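Local coordinates for protein putative phosphosugar isomerase (PDB 3G68) that probably acts as a double-SIS-domain phosphosugar isomerase, binding phosphorylated sugars in the manner of the isomerase half of glucosamine-6-phosphate synthase, at residues B[18-32]-B[125-137]. Sequence-based numbering, arbitrary orientation. Where two conformers were deposited one is given.
Sequences IISNADSLFNEVKRT and EISDYILTVNCGE
Asn21 and Asn134 are joined through a water, and no direct hydrogen bond links 18-32 to 125-137. The water accepts from Asn21 ND2 (2.8 Å) and donates to Asn134 OD1 (2.7 Å); ND2 and OD1 themselves are 3.8 Å apart, too far for a direct bond, and asparagine suits both ends because its amide offers an N-H donor and a C=O acceptor. A second water, donating to Asp128 O and, less certainly, to Glu28 OE2 in one of two Glu28 conformers, links the other end. Between them the packing is mostly apolar. Tyr129 lies with one ring face against Val29, whose CG2 sits 4.2 Å from the ring centroid in a CH-pi contact. Strand 129-130 is an edge strand, within this chain, of the parallel five-stranded sheet of this SIS domain, a three-layer alpha-beta-alpha sandwich, and is hydrogen-bonded through its backbone to strand 111-116; the chain after helix 4-20 covers its border. The two methyls of beta-branched Val29 diverge from CB: with CG2 anti to the backbone N and over Tyr129, CG1 turns to Leu131 CD2 at 3.8 Å. The branched end of Leu131 also brings CD2 to Phe26 CD1 (3.9 Å), whose side chain also packs on Leu156 of helix 145-165. Leu25 spreads its two methyls along the backbone, CD2 lying 3.4 Å from Thr132 O.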
loop_
_atom_site.group_PDB
_atom_site.type_symbol
_atom_site.label_atom_id
_atom_site.label_comp_id
_atom_site.label_asym_id
_atom_site.label_seq_id
_atom_site.Cartn_x
_atom_site.Cartn_y
_atom_site.Cartn_z
ATOM N N ILE B 18 -40.007 1.852 -9.962
ATOM C CA ILE B 18 -40.827 1.539 -11.106
ATOM C C ILE B 18 -40.020 0.826 -12.184
ATOM O O ILE B 18 -40.470 -0.156 -12.739
ATOM C CB ILE B 18 -41.542 2.795 -11.638
ATOM C CG1 ILE B 18 -42.604 3.224 -10.609
ATOM C CG2 ILE B 18 -42.191 2.500 -13.011
ATOM C CD1 ILE B 18 -43.251 4.571 -10.929
ATOM N N ILE B 19 -38.832 1.328 -12.471
ATOM C CA ILE B 19 -37.908 0.699 -13.422
ATOM C C ILE B 19 -37.590 -0.756 -12.985
ATOM O O ILE B 19 -37.720 -1.672 -13.789
ATOM C CB ILE B 19 -36.635 1.583 -13.588
ATOM C CG1 ILE B 19 -36.960 2.768 -14.502
ATOM C CG2 ILE B 19 -35.429 0.792 -14.158
ATOM C CD1 ILE B 19 -35.898 3.909 -14.467
ATOM N N SER B 20 -37.234 -0.959 -11.713
ATOM C CA SER B 20 -36.957 -2.313 -11.212
ATOM C C SER B 20 -38.159 -3.258 -11.231
ATOM O O SER B 20 -37.964 -4.464 -11.283
ATOM C CB SER B 20 -36.382 -2.269 -9.806
ATOM O OG SER B 20 -35.168 -1.552 -9.799
ATOM N N ASN B 21 -39.380 -2.734 -11.178
ATOM C CA ASN B 21 -40.605 -3.544 -11.190
ATOM C C ASN B 21 -41.197 -3.725 -12.571
ATOM O O ASN B 21 -42.250 -4.374 -12.704
ATOM C CB ASN B 21 -41.663 -2.867 -10.318
ATOM C CG ASN B 21 -42.875 -3.761 -10.042
ATOM O OD1 ASN B 21 -42.729 -4.916 -9.620
ATOM N ND2 ASN B 21 -44.078 -3.224 -10.267
ATOM N N ALA B 22 -40.542 -3.196 -13.603
ATOM C CA ALA B 22 -41.102 -3.198 -14.969
ATOM C C ALA B 22 -41.275 -4.577 -15.573
ATOM O O ALA B 22 -42.273 -4.827 -16.257
ATOM C CB ALA B 22 -40.261 -2.354 -15.909
ATOM N N ASP B 23 -40.305 -5.464 -15.372
ATOM C CA ASP B 23 -40.434 -6.833 -15.899
ATOM C C ASP B 23 -41.680 -7.529 -15.342
ATOM O O ASP B 23 -42.334 -8.278 -16.058
ATOM C CB ASP B 23 -39.182 -7.681 -15.608
ATOM C CG ASP B 23 -37.997 -7.317 -16.477
ATOM O OD1 ASP B 23 -38.159 -6.547 -17.445
ATOM O OD2 ASP B 23 -36.877 -7.818 -16.193
ATOM N N SER B 24 -42.005 -7.285 -14.077
ATOM C CA SER B 24 -43.198 -7.872 -13.457
ATOM C C SER B 24 -44.465 -7.188 -13.944
ATOM O O SER B 24 -45.388 -7.849 -14.423
ATOM C CB SER B 24 -43.110 -7.814 -11.922
ATOM O OG SER B 24 -44.328 -8.212 -11.291
ATOM N N LEU B 25 -44.492 -5.860 -13.872
ATOM C CA LEU B 25 -45.678 -5.094 -14.207
ATOM C C LEU B 25 -46.168 -5.265 -15.659
ATOM O O LEU B 25 -47.360 -5.420 -15.881
ATOM C CB LEU B 25 -45.483 -3.604 -13.887
ATOM C CG LEU B 25 -46.746 -2.754 -14.027
ATOM C CD1 LEU B 25 -47.775 -3.200 -13.002
ATOM C CD2 LEU B 25 -46.408 -1.279 -13.849
ATOM N N PHE B 26 -45.245 -5.272 -16.617
ATOM C CA PHE B 26 -45.587 -5.345 -18.034
ATOM C C PHE B 26 -45.492 -6.747 -18.663
ATOM O O PHE B 26 -45.593 -6.892 -19.889
ATOM C CB PHE B 26 -44.665 -4.390 -18.782
ATOM C CG PHE B 26 -44.847 -2.958 -18.363
ATOM C CD1 PHE B 26 -45.996 -2.259 -18.743
ATOM C CD2 PHE B 26 -43.901 -2.308 -17.566
ATOM C CE1 PHE B 26 -46.197 -0.931 -18.344
ATOM C CE2 PHE B 26 -44.106 -0.967 -17.172
ATOM C CZ PHE B 26 -45.249 -0.286 -17.580
ATOM N N ASN B 27 -45.322 -7.770 -17.832
ATOM C CA ASN B 27 -45.103 -9.105 -18.356
ATOM C C ASN B 27 -46.229 -9.667 -19.222
ATOM O O ASN B 27 -45.948 -10.393 -20.168
ATOM C CB ASN B 27 -44.850 -10.106 -17.250
ATOM C CG ASN B 27 -44.249 -11.403 -17.794
ATOM O OD1 ASN B 27 -43.180 -11.399 -18.415
ATOM N ND2 ASN B 27 -44.946 -12.489 -17.603
ATOM N N GLU B 28 -47.471 -9.314 -18.897
ATOM C CA GLU B 28 -48.653 -9.820 -19.609
ATOM C C GLU B 28 -48.988 -8.934 -20.803
ATOM O O GLU B 28 -49.158 -9.422 -21.910
ATOM C CB GLU B 28 -49.869 -9.900 -18.663
ATOM C CG GLU B 28 -51.107 -10.634 -19.239
ATOM C CD GLU B 28 -52.397 -10.369 -18.473
ATOM O OE1 GLU B 28 -52.463 -9.367 -17.727
ATOM O OE2 GLU B 28 -53.382 -11.131 -18.657
ATOM N N VAL B 29 -49.090 -7.627 -20.580
ATOM C CA VAL B 29 -49.450 -6.715 -21.674
ATOM C C VAL B 29 -48.458 -6.767 -22.852
ATOM O O VAL B 29 -48.863 -6.575 -23.982
ATOM C CB VAL B 29 -49.674 -5.240 -21.186
ATOM C CG1 VAL B 29 -48.362 -4.626 -20.706
ATOM C CG2 VAL B 29 -50.333 -4.385 -22.294
ATOM N N LYS B 30 -47.178 -7.023 -22.596
ATOM C CA LYS B 30 -46.165 -7.053 -23.673
ATOM C C LYS B 30 -46.409 -8.210 -24.646
ATOM O O LYS B 30 -45.930 -8.182 -25.780
ATOM C CB LYS B 30 -44.752 -7.198 -23.091
ATOM C CG LYS B 30 -44.389 -8.592 -22.533
ATOM C CD LYS B 30 -42.964 -8.661 -21.982
ATOM C CE LYS B 30 -42.638 -10.054 -21.498
ATOM N NZ LYS B 30 -41.279 -10.172 -20.922
ATOM N N ARG B 31 -47.086 -9.248 -24.139
ATOM C CA ARG B 31 -47.390 -10.454 -24.875
ATOM C C ARG B 31 -48.645 -10.361 -25.783
ATOM O O ARG B 31 -48.834 -11.221 -26.620
ATOM C CB ARG B 31 -47.514 -11.648 -23.905
ATOM C CG ARG B 31 -46.272 -11.918 -23.057
ATOM C CD ARG B 31 -46.550 -12.945 -21.955
ATOM N NE ARG B 31 -45.432 -13.078 -21.023
ATOM C CZ ARG B 31 -44.314 -13.778 -21.249
ATOM N NH1 ARG B 31 -44.111 -14.440 -22.389
ATOM N NH2 ARG B 31 -43.373 -13.823 -20.316
ATOM N N THR B 32 -49.481 -9.330 -25.629
ATOM C CA THR B 32 -50.673 -9.165 -26.475
ATOM C C THR B 32 -50.333 -8.829 -27.931
ATOM O O THR B 32 -49.197 -8.452 -28.252
ATOM C CB THR B 32 -51.622 -8.055 -25.936
ATOM O OG1 THR B 32 -50.898 -6.830 -25.740
ATOM C CG2 THR B 32 -52.218 -8.482 -24.632
ATOM N N GLU B 125 -61.465 -1.312 -13.138
ATOM C CA GLU B 125 -62.669 -2.169 -13.254
ATOM C C GLU B 125 -62.950 -2.683 -14.648
ATOM O O GLU B 125 -63.441 -3.800 -14.798
ATOM C CB GLU B 125 -63.913 -1.423 -12.779
ATOM C CG GLU B 125 -63.917 -1.127 -11.294
ATOM C CD GLU B 125 -65.148 -0.366 -10.844
ATOM O OE1 GLU B 125 -66.175 -0.330 -11.572
ATOM O OE2 GLU B 125 -65.085 0.199 -9.733
ATOM N N ILE B 126 -62.680 -1.866 -15.661
ATOM C CA ILE B 126 -62.919 -2.258 -17.053
ATOM C C ILE B 126 -61.626 -2.508 -17.803
ATOM O O ILE B 126 -61.634 -2.555 -19.032
ATOM C CB ILE B 126 -63.779 -1.196 -17.810
ATOM C CG1 ILE B 126 -63.073 0.178 -17.889
ATOM C CG2 ILE B 126 -65.150 -1.057 -17.144
ATOM C CD1 ILE B 126 -63.848 1.233 -18.678
ATOM N N SER B 127 -60.532 -2.710 -17.072
ATOM C CA SER B 127 -59.216 -2.888 -17.675
ATOM C C SER B 127 -58.780 -4.348 -17.741
ATOM O O SER B 127 -58.957 -5.102 -16.781
ATOM C CB SER B 127 -58.187 -2.083 -16.876
ATOM O OG SER B 127 -58.588 -0.726 -16.801
ATOM N N ASP B 128 -58.194 -4.721 -18.879
ATOM C CA ASP B 128 -57.639 -6.035 -19.086
ATOM C C ASP B 128 -56.253 -6.054 -18.424
ATOM O O ASP B 128 -55.849 -7.089 -17.894
ATOM C CB ASP B 128 -57.553 -6.336 -20.588
ATOM C CG ASP B 128 -58.938 -6.340 -21.257
ATOM O OD1 ASP B 128 -59.800 -7.126 -20.805
ATOM O OD2 ASP B 128 -59.176 -5.560 -22.212
ATOM N N TYR B 129 -55.551 -4.902 -18.433
ATOM C CA TYR B 129 -54.185 -4.772 -17.880
ATOM C C TYR B 129 -54.068 -3.605 -16.917
ATOM O O TYR B 129 -54.182 -2.456 -17.344
ATOM C CB TYR B 129 -53.182 -4.577 -19.022
ATOM C CG TYR B 129 -53.456 -5.538 -20.117
ATOM C CD1 TYR B 129 -53.149 -6.892 -19.957
ATOM C CD2 TYR B 129 -54.074 -5.131 -21.287
ATOM C CE1 TYR B 129 -53.439 -7.809 -20.950
ATOM C CE2 TYR B 129 -54.361 -6.035 -22.295
ATOM C CZ TYR B 129 -54.044 -7.374 -22.118
ATOM O OH TYR B 129 -54.335 -8.270 -23.107
ATOM N N ILE B 130 -53.867 -3.897 -15.632
ATOM C CA ILE B 130 -53.795 -2.873 -14.599
ATOM C C ILE B 130 -52.325 -2.528 -14.466
ATOM O O ILE B 130 -51.582 -3.220 -13.768
ATOM C CB ILE B 130 -54.406 -3.378 -13.280
ATOM C CG1 ILE B 130 -55.894 -3.680 -13.482
ATOM C CG2 ILE B 130 -54.234 -2.359 -12.162
ATOM C CD1 ILE B 130 -56.555 -4.347 -12.278
ATOM N N LEU B 131 -51.915 -1.472 -15.175
ATOM C CA LEU B 131 -50.517 -1.032 -15.242
ATOM C C LEU B 131 -50.302 0.164 -14.310
ATOM O O LEU B 131 -49.922 1.264 -14.746
ATOM C CB LEU B 131 -50.173 -0.683 -16.693
ATOM C CG LEU B 131 -50.443 -1.724 -17.769
ATOM C CD1 LEU B 131 -50.089 -1.153 -19.127
ATOM C CD2 LEU B 131 -49.634 -3.018 -17.490
ATOM N N THR B 132 -50.591 -0.084 -13.035
ATOM C CA THR B 132 -50.528 0.889 -11.952
ATOM C C THR B 132 -49.214 1.662 -11.929
ATOM O O THR B 132 -48.143 1.073 -12.061
ATOM C CB THR B 132 -50.701 0.178 -10.598
ATOM O OG1 THR B 132 -51.830 -0.721 -10.688
ATOM C CG2 THR B 132 -50.910 1.194 -9.473
ATOM N N VAL B 133 -49.320 2.983 -11.819
ATOM C CA VAL B 133 -48.161 3.846 -11.688
ATOM C C VAL B 133 -47.883 3.821 -10.189
ATOM O O VAL B 133 -48.602 4.438 -9.409
ATOM C CB VAL B 133 -48.433 5.284 -12.192
ATOM C CG1 VAL B 133 -47.182 6.162 -11.965
ATOM C CG2 VAL B 133 -48.827 5.267 -13.644
ATOM N N ASN B 134 -46.831 3.112 -9.770
ATOM C CA ASN B 134 -46.544 2.945 -8.340
ATOM C C ASN B 134 -45.712 4.062 -7.748
ATOM O O ASN B 134 -44.615 3.825 -7.254
ATOM C CB ASN B 134 -45.879 1.572 -8.114
ATOM C CG ASN B 134 -46.799 0.434 -8.461
ATOM O OD1 ASN B 134 -46.457 -0.442 -9.269
ATOM N ND2 ASN B 134 -47.999 0.456 -7.887
ATOM N N CYS B 135 -46.258 5.282 -7.791
ATOM C CA CYS B 135 -45.588 6.483 -7.283
ATOM C C CYS B 135 -45.949 6.828 -5.822
ATOM O O CYS B 135 -45.356 7.745 -5.219
ATOM C CB CYS B 135 -45.927 7.655 -8.205
ATOM S SG CYS B 135 -47.680 7.983 -8.271
ATOM N N GLY B 136 -46.903 6.101 -5.238
ATOM C CA GLY B 136 -47.361 6.354 -3.868
ATOM C C GLY B 136 -48.405 7.462 -3.906
ATOM O O GLY B 136 -48.625 8.090 -4.953
ATOM N N GLU B 137 -49.036 7.729 -2.770
ATOM C CA GLU B 137 -50.054 8.761 -2.716
ATOM C C GLU B 137 -49.473 10.167 -2.887
ATOM O O GLU B 137 -48.363 10.461 -2.445
ATOM C CB GLU B 137 -50.932 8.666 -1.460
ATOM C CG GLU B 137 -50.369 9.052 -0.100
ATOM C CD GLU B 137 -51.477 8.996 1.011
ATOM O OE1 GLU B 137 -52.531 9.649 0.842
ATOM O OE2 GLU B 137 -51.289 8.303 2.038
HETATM O O HOH W 1 -44.212 -0.517 -10.789
HETATM O O HOH W 2 -56.177 -9.841 -18.472
#